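Local coordinates for protein (superoxide dismutase) (Aquifex pyrophilus, PDB 1COJ) that catalyses the conversion of superoxide radicals to hydrogen peroxide and dioxygen at an iron centre, one iron per subunit of a homotetramer, at residues 160-165 with 178-183; 119-122 with 128-131; 22-27 with 83-88; 139-144 with 151-156; 98-103 with 188-193. One frame throughout, in Å; residues are numbered along the deposited sequence.

Contact 1. Residues 160-165 with 178-183; sequences IVIDTY and PPYIDA. With FE (Fe (III) ion), chain B.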
# COMPACT_ATOMS: atom_id res chain seq x y z
N ILE A 160 -17.49 15.23 -7.21
CA ILE A 160 -17.80 15.29 -5.78
C ILE A 160 -16.71 14.53 -5.03
O ILE A 160 -16.40 13.38 -5.37
CB ILE A 160 -19.18 14.65 -5.45
CG1 ILE A 160 -20.31 15.45 -6.12
CG2 ILE A 160 -19.38 14.58 -3.93
CD1 ILE A 160 -21.70 14.88 -5.87
N VAL A 161 -16.12 15.18 -4.03
CA VAL A 161 -15.04 14.58 -3.25
C VAL A 161 -15.35 14.61 -1.75
O VAL A 161 -15.57 15.67 -1.17
CB VAL A 161 -13.70 15.34 -3.50
CG1 VAL A 161 -12.59 14.74 -2.69
CG2 VAL A 161 -13.35 15.30 -4.98
N ILE A 162 -15.38 13.43 -1.13
CA ILE A 162 -15.66 13.33 0.30
C ILE A 162 -14.43 12.81 1.04
O ILE A 162 -13.91 11.74 0.73
CB ILE A 162 -16.84 12.36 0.60
CG1 ILE A 162 -18.05 12.69 -0.27
CG2 ILE A 162 -17.22 12.44 2.08
CD1 ILE A 162 -19.24 11.77 -0.05
N ASP A 163 -13.97 13.60 2.01
CA ASP A 163 -12.82 13.24 2.82
C ASP A 163 -13.28 12.28 3.92
O ASP A 163 -14.18 12.63 4.70
CB ASP A 163 -12.23 14.50 3.46
CG ASP A 163 -10.88 14.25 4.11
OD1 ASP A 163 -10.41 13.10 4.12
OD2 ASP A 163 -10.26 15.23 4.58
N THR A 164 -12.70 11.09 3.99
CA THR A 164 -13.08 10.14 5.03
C THR A 164 -11.96 9.93 6.04
O THR A 164 -12.03 9.03 6.88
CB THR A 164 -13.58 8.78 4.46
OG1 THR A 164 -12.53 8.14 3.73
CG2 THR A 164 -14.77 8.99 3.54
N TYR A 165 -10.90 10.73 5.95
CA TYR A 165 -9.80 10.64 6.92
C TYR A 165 -10.43 11.00 8.25
O TYR A 165 -11.30 11.87 8.31
CB TYR A 165 -8.71 11.66 6.61
CG TYR A 165 -7.59 11.15 5.73
CD1 TYR A 165 -6.30 10.97 6.24
CD2 TYR A 165 -7.80 10.90 4.37
CE1 TYR A 165 -5.25 10.54 5.41
CE2 TYR A 165 -6.76 10.47 3.54
CZ TYR A 165 -5.48 10.29 4.07
OH TYR A 165 -4.43 9.90 3.25
N PRO A 178 -21.21 8.06 9.71
CA PRO A 178 -22.50 8.29 9.04
C PRO A 178 -23.11 9.69 9.19
O PRO A 178 -23.52 10.30 8.19
CB PRO A 178 -23.39 7.20 9.62
CG PRO A 178 -22.44 6.08 9.82
CD PRO A 178 -21.23 6.77 10.42
N PRO A 179 -23.21 10.22 10.42
CA PRO A 179 -23.79 11.55 10.56
C PRO A 179 -22.96 12.62 9.86
O PRO A 179 -23.50 13.64 9.41
CB PRO A 179 -23.85 11.75 12.08
CG PRO A 179 -22.76 10.87 12.59
CD PRO A 179 -22.91 9.64 11.74
N TYR A 180 -21.66 12.39 9.75
CA TYR A 180 -20.77 13.34 9.07
C TYR A 180 -21.07 13.34 7.57
O TYR A 180 -21.12 14.40 6.94
CB TYR A 180 -19.30 12.97 9.34
CG TYR A 180 -18.33 13.46 8.29
CD1 TYR A 180 -18.08 14.82 8.10
CD2 TYR A 180 -17.66 12.55 7.47
CE1 TYR A 180 -17.18 15.26 7.12
CE2 TYR A 180 -16.76 12.98 6.48
CZ TYR A 180 -16.53 14.33 6.31
OH TYR A 180 -15.65 14.75 5.34
N ILE A 181 -21.28 12.15 7.01
CA ILE A 181 -21.58 12.03 5.59
C ILE A 181 -22.89 12.76 5.27
O ILE A 181 -22.99 13.46 4.27
CB ILE A 181 -21.66 10.55 5.15
CG1 ILE A 181 -20.33 9.85 5.43
CG2 ILE A 181 -21.99 10.46 3.67
CD1 ILE A 181 -20.38 8.34 5.29
N ASP A 182 -23.88 12.61 6.15
CA ASP A 182 -25.16 13.29 5.95
C ASP A 182 -24.95 14.80 5.99
O ASP A 182 -25.50 15.52 5.15
CB ASP A 182 -26.17 12.88 7.04
CG ASP A 182 -26.62 11.44 6.92
OD1 ASP A 182 -26.64 10.91 5.79
OD2 ASP A 182 -26.97 10.83 7.95
N ALA A 183 -24.15 15.27 6.94
CA ALA A 183 -23.87 16.69 7.07
C ALA A 183 -23.18 17.22 5.82
O ALA A 183 -23.50 18.31 5.35
CB ALA A 183 -23.02 16.96 8.31
FE FE B . -8.48 15.78 5.17
O HOH W 1 -7.73 14.14 4.31
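The phenol oxygen of Tyr180 is gripped by two groups: OH donates to the backbone O of Asp163 over 2.7 Å and is also hydrogen-bonded to the OH of Tyr84. The bond to Asp163 is well shaped. The donor lies in the carbonyl plane on a lone pair, with a C=O...OH angle of 141°, and the carbonyl in turn sits at the edge of the Tyr180 ring, near its plane. With its CG anti to the backbone N (chi1 155°), Tyr180 reaches out from helix 177-186 to the end of strand 157-163. A long, rigid side chain with a polar end suits that span between buried backbones. Ile162 adds the apolar share: its CG2 stands 4.5 Å from Tyr180 CE2, obliquely to the ring. The side chain of Asp163 serves the metal. OD2 binds the iron ion at 2.0 Å, beside His27, His81 and His167, while OD1 accepts from Tyr165 N at 3.0 Å. That amide comes from above the carboxylate plane and closes an Asx turn, and iron-bound water 1 donates weakly to the same OD1. Replacing Tyr180 with a phenylalanine would probably leave the buried Asp163 carbonyl and the Tyr84 hydroxyl without this mate, and the backbone behind the iron ligand less firmly fixed. Tyr180 thus acts in the second shell: it holds the main chain of Asp163, whereas the Asx turn restrains the carboxylate, and together they probably limit how the ligand can turn at the metal.

Contact 2. Residues 119-122 with 128-131; sequences KAAA and WAIL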
# COMPACT_ATOMS: atom_id res chain seq x y z
N LYS A 119 -22.48 7.18 -0.33
CA LYS A 119 -22.44 6.95 1.11
C LYS A 119 -21.74 5.62 1.39
O LYS A 119 -20.94 5.53 2.32
CB LYS A 119 -23.85 6.94 1.70
CG LYS A 119 -24.58 8.26 1.62
CD LYS A 119 -25.93 8.15 2.32
CE LYS A 119 -26.78 9.40 2.14
NZ LYS A 119 -26.18 10.63 2.71
N ALA A 120 -22.01 4.62 0.56
CA ALA A 120 -21.40 3.30 0.72
C ALA A 120 -19.88 3.38 0.56
O ALA A 120 -19.14 2.84 1.38
CB ALA A 120 -22.00 2.33 -0.29
N ALA A 121 -19.43 4.06 -0.49
CA ALA A 121 -18.00 4.21 -0.76
C ALA A 121 -17.34 4.99 0.37
O ALA A 121 -16.23 4.66 0.79
CB ALA A 121 -17.77 4.92 -2.10
N ALA A 122 -18.04 6.00 0.89
CA ALA A 122 -17.52 6.81 1.99
C ALA A 122 -17.36 5.97 3.26
O ALA A 122 -16.47 6.22 4.08
CB ALA A 122 -18.42 8.00 2.25
N TRP A 128 -10.81 8.60 0.93
CA TRP A 128 -11.74 9.47 0.20
C TRP A 128 -12.76 8.66 -0.59
O TRP A 128 -12.54 7.48 -0.87
CB TRP A 128 -10.98 10.34 -0.82
CG TRP A 128 -9.89 11.21 -0.27
CD1 TRP A 128 -8.61 10.83 0.03
CD2 TRP A 128 -9.97 12.61 0.04
NE1 TRP A 128 -7.90 11.90 0.52
CE2 TRP A 128 -8.71 13.01 0.53
CE3 TRP A 128 -10.99 13.57 -0.06
CZ2 TRP A 128 -8.43 14.33 0.92
CZ3 TRP A 128 -10.71 14.88 0.33
CH2 TRP A 128 -9.45 15.25 0.81
N ALA A 129 -13.85 9.32 -0.97
CA ALA A 129 -14.89 8.72 -1.80
C ALA A 129 -15.10 9.78 -2.87
O ALA A 129 -15.38 10.95 -2.55
CB ALA A 129 -16.16 8.49 -1.00
N ILE A 130 -14.91 9.41 -4.13
CA ILE A 130 -15.04 10.35 -5.23
C ILE A 130 -16.02 9.95 -6.32
O ILE A 130 -16.10 8.78 -6.70
CB ILE A 130 -13.66 10.57 -5.91
CG1 ILE A 130 -12.64 11.11 -4.90
CG2 ILE A 130 -13.78 11.55 -7.08
CD1 ILE A 130 -11.23 11.26 -5.45
N LEU A 131 -16.83 10.91 -6.77
CA LEU A 131 -17.75 10.70 -7.88
C LEU A 131 -17.09 11.51 -8.99
O LEU A 131 -16.89 12.72 -8.82
CB LEU A 131 -19.15 11.26 -7.62
CG LEU A 131 -20.06 11.22 -8.87
CD1 LEU A 131 -20.39 9.78 -9.25
CD2 LEU A 131 -21.34 12.00 -8.63
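Extended torsions at Ala129 (phi -132°, psi 121°) set its CB facing helix 111-124, where the helical torsions of Ala121 and Ala122 bring their own methyls near it. The Ala129 methyl rests against the peptide link joining those two residues, with CB 3.6 Å from Ala122 N and 3.9 Å from the carbonyl C of Ala121. The methyls then close the contact, Ala129 CB lying 4.1 Å from Ala121 CB and 4.0 Å from Ala122 CB. One strand methyl is therefore packed on helix backbone and touched by two helix methyls.

No hydrogen bond crosses between the segments; the attraction is van der Waals. The CA atoms of Ala122 and Ala129 are separated by 5.0 Å, an approach close enough to suit small side chains on both elements. Alanine fills such a place with a methyl that needs no rotamer and brings no polar side-chain atom into the core.

Trp128 and Ile130 direct their CB atoms away from the helix, as alternation along a strand requires, so Ala129 presents the helix-facing side. Helix 111-124 thus lies against one face of the antiparallel sheet in the C-terminal domain. Ala121 also touches Val142 of strand 139-145 and Tyr64 of the second subunit, Ala122 meets Ile181 of helix 177-186, and Lys119 ties the two helices through a salt bridge to Asp182.

Contact 3. Residues 22-27 with 83-88; sequences EQIEPH and LYFGML. With FE (Fe (III) ion), chain B.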
# COMPACT_ATOMS: atom_id res chain seq x y z
N GLU A 22 -14.87 24.62 14.61
CA GLU A 22 -13.86 23.96 15.42
C GLU A 22 -13.28 22.79 14.64
O GLU A 22 -12.09 22.49 14.76
CB GLU A 22 -14.48 23.47 16.74
CG GLU A 22 -13.47 22.85 17.71
CD GLU A 22 -14.09 22.34 19.01
OE1 GLU A 22 -13.33 22.07 19.96
OE2 GLU A 22 -15.33 22.20 19.08
N GLN A 23 -14.12 22.12 13.87
CA GLN A 23 -13.70 20.98 13.05
C GLN A 23 -12.92 21.47 11.82
O GLN A 23 -11.89 20.90 11.46
CB GLN A 23 -14.93 20.18 12.62
CG GLN A 23 -14.65 19.02 11.67
CD GLN A 23 -13.78 17.95 12.30
OE1 GLN A 23 -14.27 17.05 12.96
NE2 GLN A 23 -12.47 18.07 12.10
N ILE A 24 -13.43 22.53 11.20
CA ILE A 24 -12.81 23.11 10.01
C ILE A 24 -11.42 23.69 10.26
O ILE A 24 -10.51 23.50 9.44
CB ILE A 24 -13.71 24.22 9.41
CG1 ILE A 24 -15.03 23.62 8.90
CG2 ILE A 24 -12.98 24.97 8.30
CD1 ILE A 24 -14.87 22.63 7.76
N GLU A 25 -11.24 24.35 11.40
CA GLU A 25 -9.97 24.99 11.73
C GLU A 25 -8.70 24.14 11.56
O GLU A 25 -7.85 24.45 10.72
CB GLU A 25 -10.03 25.61 13.14
CG GLU A 25 -8.86 26.53 13.49
CD GLU A 25 -8.83 27.84 12.69
OE1 GLU A 25 -7.83 28.58 12.78
OE2 GLU A 25 -9.81 28.13 11.97
N PRO A 26 -8.56 23.04 12.32
CA PRO A 26 -7.36 22.22 12.16
C PRO A 26 -7.26 21.55 10.80
O PRO A 26 -6.16 21.38 10.26
CB PRO A 26 -7.48 21.20 13.30
CG PRO A 26 -8.96 21.03 13.43
CD PRO A 26 -9.46 22.45 13.34
N HIS A 27 -8.40 21.21 10.22
CA HIS A 27 -8.42 20.54 8.92
C HIS A 27 -7.83 21.44 7.83
O HIS A 27 -6.99 21.00 7.04
CB HIS A 27 -9.86 20.14 8.55
CG HIS A 27 -9.93 19.07 7.50
ND1 HIS A 27 -11.11 18.61 6.96
CD2 HIS A 27 -8.95 18.35 6.90
CE1 HIS A 27 -10.81 17.65 6.06
NE2 HIS A 27 -9.51 17.46 6.00
N LEU A 83 -10.66 20.70 -3.64
CA LEU A 83 -11.92 20.30 -4.27
C LEU A 83 -13.00 20.08 -3.21
O LEU A 83 -14.18 20.34 -3.43
CB LEU A 83 -11.71 19.02 -5.08
CG LEU A 83 -10.85 19.11 -6.35
CD1 LEU A 83 -10.48 17.73 -6.84
CD2 LEU A 83 -11.61 19.87 -7.43
N TYR A 84 -12.56 19.61 -2.05
CA TYR A 84 -13.45 19.35 -0.92
C TYR A 84 -13.99 20.64 -0.29
O TYR A 84 -15.20 20.87 -0.26
CB TYR A 84 -12.69 18.51 0.12
CG TYR A 84 -13.38 18.28 1.44
CD1 TYR A 84 -14.43 17.37 1.55
CD2 TYR A 84 -12.94 18.93 2.59
CE1 TYR A 84 -15.02 17.10 2.79
CE2 TYR A 84 -13.52 18.67 3.83
CZ TYR A 84 -14.55 17.75 3.93
OH TYR A 84 -15.07 17.43 5.16
N PHE A 85 -13.09 21.50 0.19
CA PHE A 85 -13.49 22.76 0.80
C PHE A 85 -14.23 23.66 -0.18
O PHE A 85 -15.25 24.27 0.17
CB PHE A 85 -12.27 23.50 1.35
CG PHE A 85 -11.61 22.82 2.52
CD1 PHE A 85 -12.35 22.46 3.63
CD2 PHE A 85 -10.24 22.56 2.50
CE1 PHE A 85 -11.74 21.84 4.72
CE2 PHE A 85 -9.62 21.94 3.59
CZ PHE A 85 -10.37 21.59 4.70
N GLY A 86 -13.74 23.70 -1.41
CA GLY A 86 -14.34 24.53 -2.44
C GLY A 86 -15.78 24.25 -2.81
O GLY A 86 -16.46 25.10 -3.39
N MET A 87 -16.28 23.06 -2.46
CA MET A 87 -17.65 22.73 -2.79
C MET A 87 -18.59 22.74 -1.60
O MET A 87 -19.70 22.21 -1.68
CB MET A 87 -17.72 21.37 -3.51
CG MET A 87 -17.32 20.18 -2.65
SD MET A 87 -17.53 18.62 -3.52
CE MET A 87 -19.29 18.42 -3.42
N LEU A 88 -18.16 23.35 -0.49
CA LEU A 88 -18.99 23.42 0.71
C LEU A 88 -19.44 24.85 1.01
O LEU A 88 -18.63 25.78 1.04
CB LEU A 88 -18.25 22.85 1.92
CG LEU A 88 -17.96 21.34 1.90
CD1 LEU A 88 -16.96 20.99 2.99
CD2 LEU A 88 -19.25 20.55 2.06
FE FE B . -8.48 15.78 5.17
O HOH W 2 -13.85 18.58 7.79
O HOH W 1 -7.73 14.14 4.31
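The iron site draws its first ligand, His27, from helix 21-47 of the alpha-hairpin domain, and helix 63-86 backs that ligand with two aromatic rings, Tyr84 and Phe85. His27 NE2 binds the iron ion at 2.1 Å. Its CG stands anti to the backbone N (chi1 -160°), which carries the imidazole across to the partner helix. Phe85 meets it edge-to-face: CZ points at one face of the imidazole, 3.8 Å from His27 CG, and the ring planes stand at 70°. The edge of the same phenyl also receives Ile24, whose CD1 lies 4.4 Å from Phe85 CE1. Phenylalanine suits the spot because a hydrocarbon ring can turn its C-H edge to the imidazole face and brings no atom that could bind the metal.

Tyr84 approaches obliquely, its CE2 coming within 3.7 Å of His27 CE1, planes at 55°. Its ring also lies against Phe85, Tyr84 CD2 being above one phenyl face, so the three rings form a cluster. The polar link between the helices is a water. His27 ND1 donates to water 2 over 2.9 Å, and this water lies 3.1 Å from Tyr84 OH, in the plane of the tyrosine ring. Tyr84 OH is also held by Tyr180, outside the hairpin. Imidazole orientation is thereby probably restrained at three points: the metal at NE2, the water at ND1 and the phenyl edge on one face.

Asp163, His81 and His167 complete the protein ligands, the three-histidine, one-aspartate set of iron/manganese superoxide dismutases, shared between the N-terminal helices and the C-terminal domain.

Contact 4. Residues 139-144 with 151-156; sequences RLVVNG and YNLTGL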
# COMPACT_ATOMS: atom_id res chain seq x y z
N ARG A 139 -18.03 7.52 -18.62
CA ARG A 139 -19.06 7.22 -17.63
C ARG A 139 -18.72 7.76 -16.25
O ARG A 139 -17.54 7.89 -15.89
CB ARG A 139 -19.28 5.71 -17.53
CG ARG A 139 -19.76 5.06 -18.81
CD ARG A 139 -19.54 3.55 -18.77
NE ARG A 139 -20.24 2.90 -17.67
CZ ARG A 139 -21.57 2.82 -17.56
NH1 ARG A 139 -22.35 3.36 -18.49
NH2 ARG A 139 -22.11 2.17 -16.54
N LEU A 140 -19.75 8.11 -15.49
CA LEU A 140 -19.55 8.59 -14.13
C LEU A 140 -19.27 7.33 -13.32
O LEU A 140 -19.91 6.29 -13.53
CB LEU A 140 -20.81 9.27 -13.59
CG LEU A 140 -21.19 10.62 -14.21
CD1 LEU A 140 -22.48 11.13 -13.60
CD2 LEU A 140 -20.07 11.63 -14.00
N VAL A 141 -18.28 7.41 -12.43
CA VAL A 141 -17.91 6.28 -11.59
C VAL A 141 -17.59 6.74 -10.17
O VAL A 141 -17.24 7.90 -9.94
CB VAL A 141 -16.66 5.52 -12.14
CG1 VAL A 141 -16.92 5.00 -13.55
CG2 VAL A 141 -15.44 6.42 -12.13
N VAL A 142 -17.77 5.83 -9.22
CA VAL A 142 -17.47 6.13 -7.83
C VAL A 142 -16.11 5.49 -7.59
O VAL A 142 -15.93 4.29 -7.81
CB VAL A 142 -18.52 5.54 -6.89
CG1 VAL A 142 -18.10 5.77 -5.45
CG2 VAL A 142 -19.87 6.18 -7.15
N ASN A 143 -15.14 6.30 -7.18
CA ASN A 143 -13.78 5.85 -6.92
C ASN A 143 -13.44 6.05 -5.44
O ASN A 143 -13.45 7.17 -4.94
CB ASN A 143 -12.82 6.66 -7.81
CG ASN A 143 -11.35 6.27 -7.66
OD1 ASN A 143 -10.47 7.04 -8.04
ND2 ASN A 143 -11.07 5.06 -7.16
N GLY A 144 -13.19 4.95 -4.73
CA GLY A 144 -12.84 5.06 -3.33
C GLY A 144 -11.33 4.98 -3.18
O GLY A 144 -10.67 4.21 -3.89
N TYR A 151 -5.23 3.96 -4.73
CA TYR A 151 -6.43 3.50 -5.45
C TYR A 151 -7.06 4.54 -6.39
O TYR A 151 -8.13 4.31 -6.95
CB TYR A 151 -7.49 2.90 -4.51
CG TYR A 151 -6.99 1.74 -3.67
CD1 TYR A 151 -7.54 1.47 -2.41
CD2 TYR A 151 -5.95 0.92 -4.12
CE1 TYR A 151 -7.06 0.41 -1.62
CE2 TYR A 151 -5.46 -0.14 -3.35
CZ TYR A 151 -6.02 -0.38 -2.10
OH TYR A 151 -5.50 -1.39 -1.30
N ASN A 152 -6.36 5.66 -6.59
CA ASN A 152 -6.85 6.71 -7.47
C ASN A 152 -6.87 6.18 -8.89
O ASN A 152 -5.92 5.52 -9.32
CB ASN A 152 -5.90 7.92 -7.49
CG ASN A 152 -5.48 8.40 -6.11
OD1 ASN A 152 -4.96 7.63 -5.31
ND2 ASN A 152 -5.68 9.68 -5.84
N LEU A 153 -7.94 6.48 -9.62
CA LEU A 153 -8.01 6.07 -11.01
C LEU A 153 -7.35 7.16 -11.86
O LEU A 153 -7.62 8.35 -11.69
CB LEU A 153 -9.46 5.88 -11.46
CG LEU A 153 -10.23 4.66 -10.95
CD1 LEU A 153 -11.67 4.76 -11.40
CD2 LEU A 153 -9.61 3.37 -11.45
N THR A 154 -6.43 6.75 -12.73
CA THR A 154 -5.76 7.68 -13.62
C THR A 154 -6.81 8.30 -14.54
O THR A 154 -7.78 7.64 -14.92
CB THR A 154 -4.72 6.92 -14.50
OG1 THR A 154 -3.64 6.45 -13.68
CG2 THR A 154 -4.16 7.82 -15.58
N GLY A 155 -6.66 9.59 -14.84
CA GLY A 155 -7.58 10.28 -15.74
C GLY A 155 -8.92 10.76 -15.22
O GLY A 155 -9.57 11.58 -15.86
N LEU A 156 -9.33 10.28 -14.05
CA LEU A 156 -10.62 10.66 -13.47
C LEU A 156 -10.77 12.16 -13.20
O LEU A 156 -9.89 12.77 -12.59
CB LEU A 156 -10.86 9.87 -12.17
CG LEU A 156 -12.25 9.96 -11.54
CD1 LEU A 156 -13.21 9.07 -12.29
CD2 LEU A 156 -12.20 9.53 -10.09
O HOH W 3 -8.85 9.32 -9.21
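Segment 151-156 has no regular structure but runs back antiparallel alongside strand 139-144, with Asn143 CA 7.0 Å from Asn152 CA and Gly144 CA 6.9 Å from Tyr151 CA. Asn143 CG lies anti to the backbone N (chi1 -179°), so the amide extends across and bonds at both ends. ND2 donates to Tyr151 O over 3.0 Å in a nearly straight bond (175°); the acceptor lies in the amide plane of Asn143, while ND2 comes tilted from the plane of the Tyr151 carbonyl. OD1 accepts from Leu153 N, also at 3.0 Å but more bent (150°) and again tilted. Water 3 donates to Asn143 OD1 and to Leu153 O. Asparagine suits the place since its amide offers both N-H donors and a carbonyl acceptor, as the backbone does.

Leu156 CD2 lies 3.7 Å from Asn143 CB, and Leu156 CD1 presses on Val141 CG2 at 3.5 Å, an unusually tight contact. Leu153 CD1 completes the group, 4.2 Å from Val141 CG2. A type II turn from Leu153 to Leu156 brings both leucines to the strand, with Gly155 at positive phi. An alanine in place of Asn143 would probably leave Tyr151 O and Leu153 N without their side-chain partner and let the loop drift from the strand.

Asn152 ND2, bonded to His148 O in its own chain, also bonds to Thr154 OG1 of the second subunit, and Thr154 OG1 to Asn152 ND2 of that subunit. The loop between the two outer strands of the three-stranded antiparallel C-terminal sheet thus folds back on the first of them, at a subunit interface.

Contact 5. Residues 98-103 with 188-193; sequences EALKKK and INWDVV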
# COMPACT_ATOMS: atom_id res chain seq x y z
N GLU A 98 -29.93 19.56 -14.86
CA GLU A 98 -30.68 18.52 -15.56
C GLU A 98 -29.72 17.61 -16.29
O GLU A 98 -29.89 16.39 -16.28
CB GLU A 98 -31.69 19.13 -16.53
CG GLU A 98 -32.82 19.90 -15.85
CD GLU A 98 -33.65 19.04 -14.89
OE1 GLU A 98 -33.76 19.41 -13.70
OE2 GLU A 98 -34.20 18.00 -15.33
N ALA A 99 -28.68 18.19 -16.88
CA ALA A 99 -27.68 17.42 -17.60
C ALA A 99 -26.99 16.44 -16.66
O ALA A 99 -26.79 15.27 -17.00
CB ALA A 99 -26.66 18.35 -18.24
N LEU A 100 -26.65 16.91 -15.46
CA LEU A 100 -26.00 16.06 -14.47
C LEU A 100 -26.93 14.94 -14.03
O LEU A 100 -26.52 13.77 -13.98
CB LEU A 100 -25.54 16.88 -13.26
CG LEU A 100 -24.91 16.09 -12.11
CD1 LEU A 100 -23.70 15.31 -12.60
CD2 LEU A 100 -24.52 17.04 -10.98
N LYS A 101 -28.18 15.28 -13.75
CA LYS A 101 -29.16 14.28 -13.32
C LYS A 101 -29.36 13.19 -14.37
O LYS A 101 -29.47 12.02 -14.03
CB LYS A 101 -30.50 14.94 -13.01
CG LYS A 101 -30.49 15.83 -11.78
CD LYS A 101 -31.84 16.52 -11.64
CE LYS A 101 -31.85 17.48 -10.47
NZ LYS A 101 -33.10 18.29 -10.46
N LYS A 102 -29.39 13.58 -15.63
CA LYS A 102 -29.59 12.63 -16.71
C LYS A 102 -28.43 11.65 -16.85
O LYS A 102 -28.65 10.45 -17.05
CB LYS A 102 -29.83 13.36 -18.04
CG LYS A 102 -30.33 12.46 -19.17
CD LYS A 102 -31.63 11.73 -18.80
CE LYS A 102 -32.77 12.71 -18.51
NZ LYS A 102 -34.03 12.01 -18.10
N LYS A 103 -27.21 12.16 -16.74
CA LYS A 103 -26.02 11.33 -16.85
C LYS A 103 -25.97 10.33 -15.69
O LYS A 103 -25.68 9.15 -15.88
CB LYS A 103 -24.76 12.20 -16.83
CG LYS A 103 -23.48 11.47 -17.22
CD LYS A 103 -23.08 11.80 -18.65
CE LYS A 103 -21.80 11.10 -19.07
NZ LYS A 103 -22.00 9.65 -19.34
N ILE A 188 -23.56 20.88 0.25
CA ILE A 188 -23.01 20.86 -1.10
C ILE A 188 -23.40 22.07 -1.94
O ILE A 188 -24.58 22.42 -2.03
CB ILE A 188 -23.40 19.57 -1.86
CG1 ILE A 188 -22.74 18.35 -1.20
CG2 ILE A 188 -22.97 19.66 -3.32
CD1 ILE A 188 -23.06 17.02 -1.86
N ASN A 189 -22.40 22.73 -2.50
CA ASN A 189 -22.61 23.88 -3.36
C ASN A 189 -22.75 23.32 -4.78
O ASN A 189 -21.74 23.08 -5.46
CB ASN A 189 -21.43 24.84 -3.28
CG ASN A 189 -21.65 26.10 -4.08
OD1 ASN A 189 -22.43 26.13 -5.04
ND2 ASN A 189 -20.97 27.17 -3.70
N TRP A 190 -23.98 23.10 -5.21
CA TRP A 190 -24.24 22.55 -6.53
C TRP A 190 -23.84 23.44 -7.70
O TRP A 190 -23.68 22.94 -8.82
CB TRP A 190 -25.70 22.13 -6.65
CG TRP A 190 -26.00 20.94 -5.82
CD1 TRP A 190 -26.64 20.91 -4.61
CD2 TRP A 190 -25.62 19.59 -6.11
NE1 TRP A 190 -26.67 19.62 -4.13
CE2 TRP A 190 -26.05 18.79 -5.03
CE3 TRP A 190 -24.94 18.98 -7.18
CZ2 TRP A 190 -25.84 17.41 -4.98
CZ3 TRP A 190 -24.73 17.60 -7.13
CH2 TRP A 190 -25.18 16.83 -6.04
N ASP A 191 -23.66 24.73 -7.46
CA ASP A 191 -23.23 25.63 -8.52
C ASP A 191 -21.82 25.20 -8.93
O ASP A 191 -21.49 25.13 -10.11
CB ASP A 191 -23.20 27.08 -8.03
CG ASP A 191 -24.59 27.68 -7.87
OD1 ASP A 191 -25.60 26.97 -8.08
OD2 ASP A 191 -24.68 28.88 -7.54
N VAL A 192 -21.00 24.88 -7.92
CA VAL A 192 -19.62 24.44 -8.13
C VAL A 192 -19.59 23.09 -8.84
O VAL A 192 -18.91 22.94 -9.87
CB VAL A 192 -18.87 24.34 -6.77
CG1 VAL A 192 -17.50 23.68 -6.95
CG2 VAL A 192 -18.68 25.74 -6.18
N VAL A 193 -20.35 22.13 -8.33
CA VAL A 193 -20.41 20.79 -8.93
C VAL A 193 -20.92 20.83 -10.37
O VAL A 193 -20.36 20.17 -11.25
CB VAL A 193 -21.29 19.84 -8.08
CG1 VAL A 193 -21.33 18.45 -8.71
CG2 VAL A 193 -20.75 19.76 -6.66
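Apolar packing carries this helix-to-helix contact, and Leu100 supplies one whole side of it. With CG anti to the backbone N (chi1 177°), the leucine extends toward the first turn of helix 190-207, and its CD2 methyl does the touching. CD2 sits 3.9 Å from Trp190 CZ3, coming obliquely to the indole, and 4.2 Å from Val193 CG1. The leucine side chain crosses both partners at about a right angle. Leucine is apt here because it is long enough to bring CD2 to both Trp190 CZ3 and Val193 CG1 and has no polar side-chain atom to bury. The indole is backed by its own segment: Ile188 CG2 lies over the centre of one face, 3.6 Å above the plane, so the wide ring is supported by Ile188, which precedes the N-cap Asn189.

The capping bonds lie within segment 188-193. Asn189 occupies the N-cap of helix 190-207, its OD1 accepting weakly from Asp191 N at 3.1 Å and from Val192 N at 3.4 Å. Asparagine is a favoured cap, as its short side chain can turn back to amides that lack a preceding turn to bond with.

The charged groups pair outside the apolar contact. Lys101 NZ forms a weak salt bridge with Glu98 OE1 at 3.5 Å, one turn apart on helix 98-107, whereas Asp191 pairs with Lys93 and Lys103 with Asp107.

No hydrogen bond passes between the two segments, so nothing directional sets the angle between these helices here. Their fit rests on shape and on burying Leu100 and Val193 and part of Trp190, while the Asn189 cap holds the start of helix 190-207 locally.

Overall arrangement
Contacts 1 and 3 share the iron, although they belong to different domains, and their centres are 11 Å apart. Across that boundary Tyr180 OH and Tyr84 OH lie 2.7 Å apart, joining the two second shells. Contact 2 stands next to contact 1, centres 8 Å apart, on a neighbouring strand: Ile162 N is 2.9 Å from Ala129 O. Contact 4 continues the same sheet outward, Asn143 N lying 2.7 Å from Ile130 O, and like contact 2 it touches the second subunit. Contact 5 is remote from the metal, its centre 18 Å from that of contact 1, yet Met87 O and Asn189 N, 2.9 Å apart, connect it with contact 3.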